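Staphylococcal enterotoxin-like toxin (Staphylococcus aureus, PDB 4DXF) is a secreted superantigen-like protein with an OB fold joined to a beta-grasp domain, and probably binds host sialylated glycans as related staphylococcal superantigen-like proteins do. Local coordinates at residues A[79-84]-A[137-142]; A[162-167]-A[174-179]. All coordinates share one frame; numbering follows the deposited sequence.

Contact 1: A[79-84]-A[137-142]; sequences FVVLEE and SLKELD
Lys139 NZ meets the 79-84 segment through one bridging water, to which it donates at 2.8 Å from NZ to the water oxygen. That water donates its two hydrogen bonds to the opposite segment, to Val81 O at 2.8 Å and to Glu83 OE2 at 2.6 Å. Lys139 NZ and Glu83 OE2 stand 4.3 Å apart, beyond a salt bridge, so the water relays between the opposite charges. Each has a further partner: Lys139 NZ donates to Val94 O of strand 92-99, and Glu83 OE2 bonds Tyr22 OH. The lysine runs extended from the helix and turns only at its last bond (chi4 64°), which brings NZ to the water. On the way its CD lies in the plane of the Phe79 ring, at the edge near CD2, while CE passes 4.0 Å from Val81 CG2.

One face of the same ring is covered by Glu140. Its CG makes a CH-pi contact 3.9 Å from the ring centroid and 17° off the normal. Glu140 CA sits 3.6 Å from Phe79 CD2. The carboxylate plane is nearly parallel to the ring, 17° away, and Glu140 OE2 forms a salt bridge with Lys144. Ser137, the N-cap of helix 138-153, accepts from Glu140 N through OG, fixing the first turn that presents both residues. The contact thus joins the OB-fold strand 76-80 and the segment following it to the start of the beta-grasp helix by CH-pi and aliphatic packing on the Phe79 ring, beside a water-mediated charge pair whose opposite charges probably help keep the buried lysine charged and steady the partly exposed Glu83.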
ATOM      1  N   PHE A  79       4.508   4.440   5.115  1.00 18.10           N
ATOM      2  CA  PHE A  79       4.611   3.031   4.841  1.00 18.95           C
ATOM      3  C   PHE A  79       5.586   2.998   3.622  1.00 19.97           C
ATOM      4  O   PHE A  79       5.215   3.590   2.564  1.00 19.59           O
ATOM      5  CB  PHE A  79       3.202   2.497   4.493  1.00 18.96           C
ATOM      6  CG  PHE A  79       3.250   1.037   4.115  1.00 20.26           C
ATOM      7  CD1 PHE A  79       3.427   0.076   5.094  1.00 22.47           C
ATOM      8  CD2 PHE A  79       3.188   0.658   2.791  1.00 19.80           C
ATOM      9  CE1 PHE A  79       3.572  -1.336   4.758  1.00 19.64           C
ATOM     10  CE2 PHE A  79       3.348  -0.713   2.411  1.00 20.02           C
ATOM     11  CZ  PHE A  79       3.500  -1.722   3.381  1.00 17.58           C
ATOM     12  N   VAL A  80       6.692   2.289   3.785  1.00 19.43           N
ATOM     13  CA  VAL A  80       7.846   2.263   2.868  1.00 20.01           C
ATOM     14  C   VAL A  80       7.977   0.884   2.252  1.00 19.34           C
ATOM     15  O   VAL A  80       8.070  -0.107   2.945  1.00 20.65           O
ATOM     16  CB  VAL A  80       9.189   2.668   3.571  1.00 20.28           C
ATOM     17  CG1 VAL A  80      10.453   2.505   2.660  1.00 16.96           C
ATOM     18  CG2 VAL A  80       9.084   4.056   4.088  1.00 21.09           C
ATOM     19  N   VAL A  81       8.151   0.898   0.920  1.00 20.95           N
ATOM     20  CA  VAL A  81       8.588  -0.310   0.222  1.00 20.44           C
ATOM     21  C   VAL A  81       9.786   0.179  -0.632  1.00 19.66           C
ATOM     22  O   VAL A  81       9.540   0.966  -1.570  1.00 22.18           O
ATOM     23  CB  VAL A  81       7.433  -0.823  -0.723  1.00 21.52           C
ATOM     24  CG1 VAL A  81       7.954  -2.093  -1.515  1.00 23.62           C
ATOM     25  CG2 VAL A  81       6.215  -1.244   0.069  1.00 21.13           C
ATOM     26  N   LEU A  82      11.019  -0.178  -0.265  1.00 21.25           N
ATOM     27  CA  LEU A  82      12.222   0.373  -0.945  1.00 21.24           C
ATOM     28  C   LEU A  82      12.204  -0.245  -2.368  1.00 25.67           C
ATOM     29  O   LEU A  82      11.860  -1.421  -2.525  1.00 24.16           O
ATOM     30  CB  LEU A  82      13.493   0.016  -0.277  1.00 22.21           C
ATOM     31  CG  LEU A  82      13.664   0.574   1.149  1.00 23.24           C
ATOM     32  CD1 LEU A  82      14.896  -0.014   1.746  1.00 25.90           C
ATOM     33  CD2 LEU A  82      13.721   2.099   0.923  1.00 23.85           C
ATOM     34  N   GLU A  83      12.492   0.594  -3.348  1.00 26.72           N
ATOM     35  CA  GLU A  83      12.409   0.151  -4.758  1.00 30.10           C
ATOM     36  C   GLU A  83      13.595   0.691  -5.516  1.00 32.68           C
ATOM     37  O   GLU A  83      14.192   1.704  -5.123  1.00 32.58           O
ATOM     38  CB  GLU A  83      11.181   0.757  -5.408  1.00 31.55           C
ATOM     39  CG  GLU A  83       9.890   0.156  -5.055  1.00 32.62           C
ATOM     40  CD  GLU A  83       8.717   0.728  -5.879  1.00 34.40           C
ATOM     41  OE1 GLU A  83       8.820   0.890  -7.124  1.00 38.46           O
ATOM     42  OE2 GLU A  83       7.631   0.937  -5.331  1.00 29.98           O
ATOM     43  N   GLU A  84      13.951   0.022  -6.625  1.00 33.97           N
ATOM     44  CA  GLU A  84      14.920   0.672  -7.490  0.50 34.96           C
ATOM     45  C   GLU A  84      14.263   1.782  -8.324  1.00 35.24           C
ATOM     46  O   GLU A  84      13.031   1.887  -8.442  1.00 34.85           O
ATOM     47  CB  GLU A  84      15.845  -0.339  -8.214  0.50 35.39           C
ATOM     48  CG  GLU A  84      16.932  -0.818  -7.225  0.50 37.42           C
ATOM     49  CD  GLU A  84      17.926  -1.810  -7.798  0.50 39.94           C
ATOM     50  OE1 GLU A  84      19.119  -1.439  -7.948  0.50 39.07           O
ATOM     51  OE2 GLU A  84      17.518  -2.961  -8.079  0.50 40.98           O
ATOM     52  N   SER A 137      -2.846   4.679   4.082  1.00 17.03           N
ATOM     53  CA  SER A 137      -2.640   4.907   2.653  1.00 18.15           C
ATOM     54  C   SER A 137      -3.179   3.715   1.880  1.00 19.36           C
ATOM     55  O   SER A 137      -3.143   2.553   2.360  1.00 19.51           O
ATOM     56  CB  SER A 137      -1.162   5.074   2.245  1.00 13.94           C
ATOM     57  OG  SER A 137      -0.287   4.007   2.522  1.00 18.42           O
ATOM     58  N   LEU A 138      -3.622   4.004   0.675  1.00 19.52           N
ATOM     59  CA  LEU A 138      -3.909   2.857  -0.251  1.00 20.02           C
ATOM     60  C   LEU A 138      -2.709   2.014  -0.542  1.00 19.30           C
ATOM     61  O   LEU A 138      -2.862   0.780  -0.714  1.00 19.74           O
ATOM     62  CB  LEU A 138      -4.607   3.376  -1.549  1.00 19.33           C
ATOM     63  CG  LEU A 138      -5.960   4.073  -1.423  1.00 20.48           C
ATOM     64  CD1 LEU A 138      -6.512   4.455  -2.876  1.00 20.96           C
ATOM     65  CD2 LEU A 138      -7.158   3.447  -0.652  1.00 19.19           C
ATOM     66  N   LYS A 139      -1.518   2.600  -0.617  1.00 17.34           N
ATOM     67  CA  LYS A 139      -0.292   1.923  -0.791  1.00 19.85           C
ATOM     68  C   LYS A 139      -0.211   0.761   0.219  1.00 20.77           C
ATOM     69  O   LYS A 139       0.115  -0.368  -0.164  1.00 19.15           O
ATOM     70  CB  LYS A 139       0.936   2.835  -0.658  1.00 20.08           C
ATOM     71  CG  LYS A 139       2.238   2.129  -0.825  1.00 20.04           C
ATOM     72  CD  LYS A 139       3.393   3.006  -0.403  1.00 18.62           C
ATOM     73  CE  LYS A 139       4.766   2.386  -0.690  1.00 20.94           C
ATOM     74  NZ  LYS A 139       4.977   2.212  -2.229  1.00 22.46           N
ATOM     75  N   GLU A 140      -0.499   1.067   1.513  1.00 18.61           N
ATOM     76  CA  GLU A 140      -0.326   0.038   2.578  1.00 17.73           C
ATOM     77  C   GLU A 140      -1.356  -1.082   2.503  1.00 18.87           C
ATOM     78  O   GLU A 140      -1.004  -2.271   2.653  1.00 20.01           O
ATOM     79  CB  GLU A 140      -0.386   0.691   3.997  1.00 19.40           C
ATOM     80  CG  GLU A 140      -0.242  -0.351   5.086  1.00 20.97           C
ATOM     81  CD  GLU A 140      -0.147   0.265   6.466  1.00 23.03           C
ATOM     82  OE1 GLU A 140       0.067   1.505   6.515  1.00 19.66           O
ATOM     83  OE2 GLU A 140      -0.290  -0.493   7.501  1.00 22.16           O
ATOM     84  N   LEU A 141      -2.606  -0.713   2.275  1.00 18.37           N
ATOM     85  CA  LEU A 141      -3.707  -1.672   2.163  1.00 19.33           C
ATOM     86  C   LEU A 141      -3.421  -2.578   0.947  1.00 20.45           C
ATOM     87  O   LEU A 141      -3.391  -3.838   1.079  1.00 19.48           O
ATOM     88  CB  LEU A 141      -5.024  -0.961   1.991  1.00 20.25           C
ATOM     89  CG  LEU A 141      -5.471  -0.080   3.192  1.00 22.74           C
ATOM     90  CD1 LEU A 141      -6.510   0.858   2.686  1.00 25.30           C
ATOM     91  CD2 LEU A 141      -6.019  -1.049   4.263  1.00 23.23           C
ATOM     92  N   ASP A 142      -3.127  -1.921  -0.172  1.00 19.55           N
ATOM     93  CA  ASP A 142      -2.871  -2.701  -1.398  1.00 21.17           C
ATOM     94  C   ASP A 142      -1.660  -3.671  -1.193  1.00 20.79           C
ATOM     95  O   ASP A 142      -1.771  -4.879  -1.467  1.00 21.36           O
ATOM     96  CB  ASP A 142      -2.570  -1.739  -2.532  1.00 19.96           C
ATOM     97  CG  ASP A 142      -2.038  -2.484  -3.811  1.00 18.62           C
ATOM     98  OD1 ASP A 142      -2.940  -3.156  -4.429  1.00 22.79           O
ATOM     99  OD2 ASP A 142      -0.836  -2.347  -4.187  1.00 19.45           O
TER
HETATM  100  O   HOH W   1       7.615   2.245  -3.138  1.00 23.51           O

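Contact 2: A[162-167]-A[174-179]; sequences GKIVIK and YTFELH
Segments 162-167 and 174-179 run antiparallel, their strand axes 4.6 Å apart at closest and 160° between their directions. Ile164 with Phe176 and Ile166 with Tyr174 are hydrogen-bonded pairs; Lys163 with Glu177 and Val165 with Thr175 are the alternating non-hydrogen-bonded ones. Ile166 N to Tyr174 O is the shortest of the bonds at 2.7 Å, nearly straight at hydrogen. Where the second strand ends, Leu178 N still reaches Gly162 O, but from above the carbonyl plane, 41° out of it. Gly162 has a positive phi (123°), a conformation in which a side chain would collide with the carbonyl oxygen before it.

This is the hairpin of strands 162-168 and 173-177, which forms one edge of the beta-grasp sheet; strand 173-177 is outermost within the chain, and strand 196-203 pairs with the other edge of 162-168. The face carrying Ile164, Ile166 and Phe176 is turned to helix 138-153, where Ile166 touches Leu145 and Ile164 touches Arg146.

On that face the Phe176 ring meets both isoleucines obliquely, CD2 lying 3.9 Å from Ile164 CG2 and CE2 4.0 Å from Ile166 CG1. Just past the strand end, Leu178 crosses Ile164 at about a right angle, with CD2 3.7 Å from Ile164 CD1. On the opposite face Val165 and Thr175 run alongside each other in the same direction, with Val165 CG2 3.8 Å from Thr175 OG1. Glu177 bends at its second torsion, bringing OE1 toward a water that accepts from Gly162 N and His179 N; its bond to that water is weak. The water also lies in the plane of the His179 ring, 2.6 Å from ND1.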
ATOM      1  N   GLY A 162      -8.167 -10.382 -10.952  1.00 25.26           N
ATOM      2  CA  GLY A 162      -9.364 -10.174 -10.124  1.00 23.77           C
ATOM      3  C   GLY A 162      -9.155  -8.846  -9.385  1.00 24.13           C
ATOM      4  O   GLY A 162      -8.523  -7.935  -9.923  1.00 24.07           O
ATOM      5  N   LYS A 163      -9.690  -8.770  -8.197  1.00 21.77           N
ATOM      6  CA  LYS A 163      -9.689  -7.438  -7.494  1.00 23.95           C
ATOM      7  C   LYS A 163      -9.793  -7.547  -5.991  1.00 25.71           C
ATOM      8  O   LYS A 163     -10.373  -8.489  -5.444  1.00 24.47           O
ATOM      9  CB  LYS A 163     -10.809  -6.567  -8.029  1.00 24.20           C
ATOM     10  CG  LYS A 163     -12.183  -7.083  -7.720  1.00 29.13           C
ATOM     11  CD  LYS A 163     -13.262  -6.304  -8.527  1.00 37.34           C
ATOM     12  CE  LYS A 163     -14.688  -6.708  -8.107  1.00 38.77           C
ATOM     13  NZ  LYS A 163     -14.938  -8.178  -8.008  1.00 43.88           N
ATOM     14  N   ILE A 164      -9.211  -6.526  -5.322  1.00 24.17           N
ATOM     15  CA  ILE A 164      -9.532  -6.319  -3.933  1.00 24.13           C
ATOM     16  C   ILE A 164     -10.450  -5.053  -3.806  1.00 24.72           C
ATOM     17  O   ILE A 164     -10.201  -4.023  -4.494  1.00 25.43           O
ATOM     18  CB  ILE A 164      -8.255  -6.020  -3.196  1.00 23.39           C
ATOM     19  CG1 ILE A 164      -7.303  -7.229  -3.108  1.00 21.36           C
ATOM     20  CG2 ILE A 164      -8.617  -5.444  -1.787  1.00 24.66           C
ATOM     21  CD1 ILE A 164      -5.887  -6.687  -3.035  1.00 19.80           C
ATOM     22  N   VAL A 165     -11.499  -5.141  -3.004  1.00 24.55           N
ATOM     23  CA  VAL A 165     -12.389  -4.020  -2.793  1.00 27.30           C
ATOM     24  C   VAL A 165     -12.502  -3.740  -1.292  1.00 27.05           C
ATOM     25  O   VAL A 165     -12.894  -4.622  -0.475  1.00 27.22           O
ATOM     26  CB  VAL A 165     -13.836  -4.228  -3.427  1.00 27.63           C
ATOM     27  CG1 VAL A 165     -14.807  -2.967  -3.226  1.00 29.53           C
ATOM     28  CG2 VAL A 165     -13.759  -4.715  -4.912  1.00 27.73           C
ATOM     29  N   ILE A 166     -12.184  -2.485  -0.967  1.00 26.05           N
ATOM     30  CA  ILE A 166     -12.234  -2.036   0.429  1.00 26.67           C
ATOM     31  C   ILE A 166     -13.555  -1.329   0.592  1.00 26.90           C
ATOM     32  O   ILE A 166     -13.810  -0.322  -0.075  1.00 26.17           O
ATOM     33  CB  ILE A 166     -11.088  -1.029   0.737  1.00 26.23           C
ATOM     34  CG1 ILE A 166      -9.689  -1.472   0.292  1.00 26.13           C
ATOM     35  CG2 ILE A 166     -11.065  -0.591   2.261  1.00 24.34           C
ATOM     36  CD1 ILE A 166      -9.124  -2.777   0.947  1.00 27.32           C
ATOM     37  N   LYS A 167     -14.421  -1.853   1.449  1.00 26.99           N
ATOM     38  CA  LYS A 167     -15.756  -1.291   1.581  1.00 29.73           C
ATOM     39  C   LYS A 167     -15.786  -0.427   2.813  1.00 29.10           C
ATOM     40  O   LYS A 167     -15.482  -0.909   3.879  1.00 29.74           O
ATOM     41  CB  LYS A 167     -16.844  -2.382   1.682  1.00 28.38           C
ATOM     42  CG  LYS A 167     -16.894  -3.163   0.320  1.00 34.95           C
ATOM     43  CD  LYS A 167     -17.900  -4.304   0.336  1.00 42.31           C
ATOM     44  CE  LYS A 167     -19.109  -3.988  -0.530  1.00 46.60           C
ATOM     45  NZ  LYS A 167     -20.279  -4.766  -0.012  1.00 48.42           N
ATOM     46  N   TYR A 174     -13.118   1.448  -2.362  1.00 29.09           N
ATOM     47  CA  TYR A 174     -11.895   1.550  -3.197  1.00 28.04           C
ATOM     48  C   TYR A 174     -11.504   0.192  -3.758  1.00 28.35           C
ATOM     49  O   TYR A 174     -11.580  -0.815  -3.021  1.00 28.19           O
ATOM     50  CB  TYR A 174     -10.688   1.948  -2.335  1.00 27.89           C
ATOM     51  CG  TYR A 174     -10.978   3.284  -1.697  1.00 29.08           C
ATOM     52  CD1 TYR A 174     -11.651   3.371  -0.468  1.00 30.84           C
ATOM     53  CD2 TYR A 174     -10.630   4.432  -2.359  1.00 34.14           C
ATOM     54  CE1 TYR A 174     -11.945   4.661   0.088  1.00 30.42           C
ATOM     55  CE2 TYR A 174     -10.907   5.665  -1.830  1.00 34.43           C
ATOM     56  CZ  TYR A 174     -11.565   5.774  -0.649  1.00 34.56           C
ATOM     57  OH  TYR A 174     -11.791   7.066  -0.206  1.00 38.78           O
ATOM     58  N   THR A 175     -11.016   0.197  -4.993  1.00 27.75           N
ATOM     59  CA  THR A 175     -10.752  -1.059  -5.747  1.00 27.68           C
ATOM     60  C   THR A 175      -9.342  -1.140  -6.281  1.00 26.48           C
ATOM     61  O   THR A 175      -8.810  -0.182  -6.908  1.00 28.90           O
ATOM     62  CB  THR A 175     -11.830  -1.235  -6.905  1.00 26.13           C
ATOM     63  OG1 THR A 175     -13.118  -1.270  -6.294  1.00 32.53           O
ATOM     64  CG2 THR A 175     -11.563  -2.536  -7.674  1.00 30.37           C
ATOM     65  N   PHE A 176      -8.725  -2.322  -6.148  1.00 24.75           N
ATOM     66  CA  PHE A 176      -7.390  -2.566  -6.660  1.00 23.28           C
ATOM     67  C   PHE A 176      -7.460  -3.778  -7.609  1.00 24.67           C
ATOM     68  O   PHE A 176      -7.749  -4.864  -7.163  1.00 23.55           O
ATOM     69  CB  PHE A 176      -6.413  -2.955  -5.556  1.00 25.74           C
ATOM     70  CG  PHE A 176      -6.431  -2.034  -4.350  1.00 24.29           C
ATOM     71  CD1 PHE A 176      -6.461  -0.669  -4.516  1.00 25.64           C
ATOM     72  CD2 PHE A 176      -6.363  -2.587  -3.058  1.00 27.11           C
ATOM     73  CE1 PHE A 176      -6.452   0.183  -3.359  1.00 21.38           C
ATOM     74  CE2 PHE A 176      -6.373  -1.784  -1.918  1.00 26.67           C
ATOM     75  CZ  PHE A 176      -6.430  -0.401  -2.041  1.00 22.66           C
ATOM     76  N   GLU A 177      -7.287  -3.549  -8.905  1.00 24.04           N
ATOM     77  CA  GLU A 177      -7.231  -4.667  -9.906  1.00 24.01           C
ATOM     78  C   GLU A 177      -5.944  -5.395  -9.763  1.00 22.33           C
ATOM     79  O   GLU A 177      -4.873  -4.817  -9.731  1.00 22.46           O
ATOM     80  CB  GLU A 177      -7.374  -4.069 -11.356  1.00 24.09           C
ATOM     81  CG  GLU A 177      -8.681  -3.333 -11.525  1.00 25.64           C
ATOM     82  CD  GLU A 177      -9.940  -4.259 -11.587  1.00 39.12           C
ATOM     83  OE1 GLU A 177      -9.842  -5.483 -11.851  1.00 40.16           O
ATOM     84  OE2 GLU A 177     -11.062  -3.775 -11.374  1.00 41.14           O
ATOM     85  N   LEU A 178      -6.036  -6.715  -9.572  1.00 23.78           N
ATOM     86  CA  LEU A 178      -4.869  -7.540  -9.303  1.00 24.20           C
ATOM     87  C   LEU A 178      -3.989  -7.845 -10.530  1.00 25.15           C
ATOM     88  O   LEU A 178      -2.898  -8.260 -10.365  1.00 21.98           O
ATOM     89  CB  LEU A 178      -5.325  -8.856  -8.606  1.00 23.79           C
ATOM     90  CG  LEU A 178      -6.120  -8.638  -7.305  1.00 25.56           C
ATOM     91  CD1 LEU A 178      -6.599 -10.004  -6.915  1.00 21.20           C
ATOM     92  CD2 LEU A 178      -5.092  -8.110  -6.337  1.00 24.44           C
ATOM     93  N   HIS A 179      -4.452  -7.606 -11.759  1.00 26.24           N
ATOM     94  CA  HIS A 179      -3.576  -7.924 -12.909  1.00 27.82           C
ATOM     95  C   HIS A 179      -2.485  -6.883 -13.155  1.00 28.34           C
ATOM     96  O   HIS A 179      -1.639  -7.059 -14.055  1.00 30.07           O
ATOM     97  CB  HIS A 179      -4.432  -8.066 -14.211  1.00 28.89           C
ATOM     98  CG  HIS A 179      -5.051  -6.788 -14.675  1.00 33.14           C
ATOM     99  ND1 HIS A 179      -6.306  -6.384 -14.281  1.00 37.48           N
ATOM    100  CD2 HIS A 179      -4.576  -5.810 -15.495  1.00 34.85           C
ATOM    101  CE1 HIS A 179      -6.573  -5.210 -14.824  1.00 42.00           C
ATOM    102  NE2 HIS A 179      -5.547  -4.852 -15.579  1.00 38.18           N
TER
HETATM  103  O   HOH W   2      -7.533  -7.886 -12.574  1.00 32.47           O

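How the contacts relate
From the N terminus, strand 76-80 of the OB-fold region comes first, and contact 1 closes a loop of 52 residues when the chain reaches the start of helix 138-153. Contact 2 opens only after that helix and closes a short hairpin with six residues between its segments, so the two are in series and neither nest nor cross. Their centres lie 16 Å apart, yet they touch: Phe176 CE2 packs 3.7 Å from Asp142 CA, and Leu138 CD2 lies 4.0 Å from Tyr174 CG. Helix 138-153 therefore meets the OB-fold region in contact 1 and packs with other residues, such as Leu138 and Asp142, against the hairpin of contact 2.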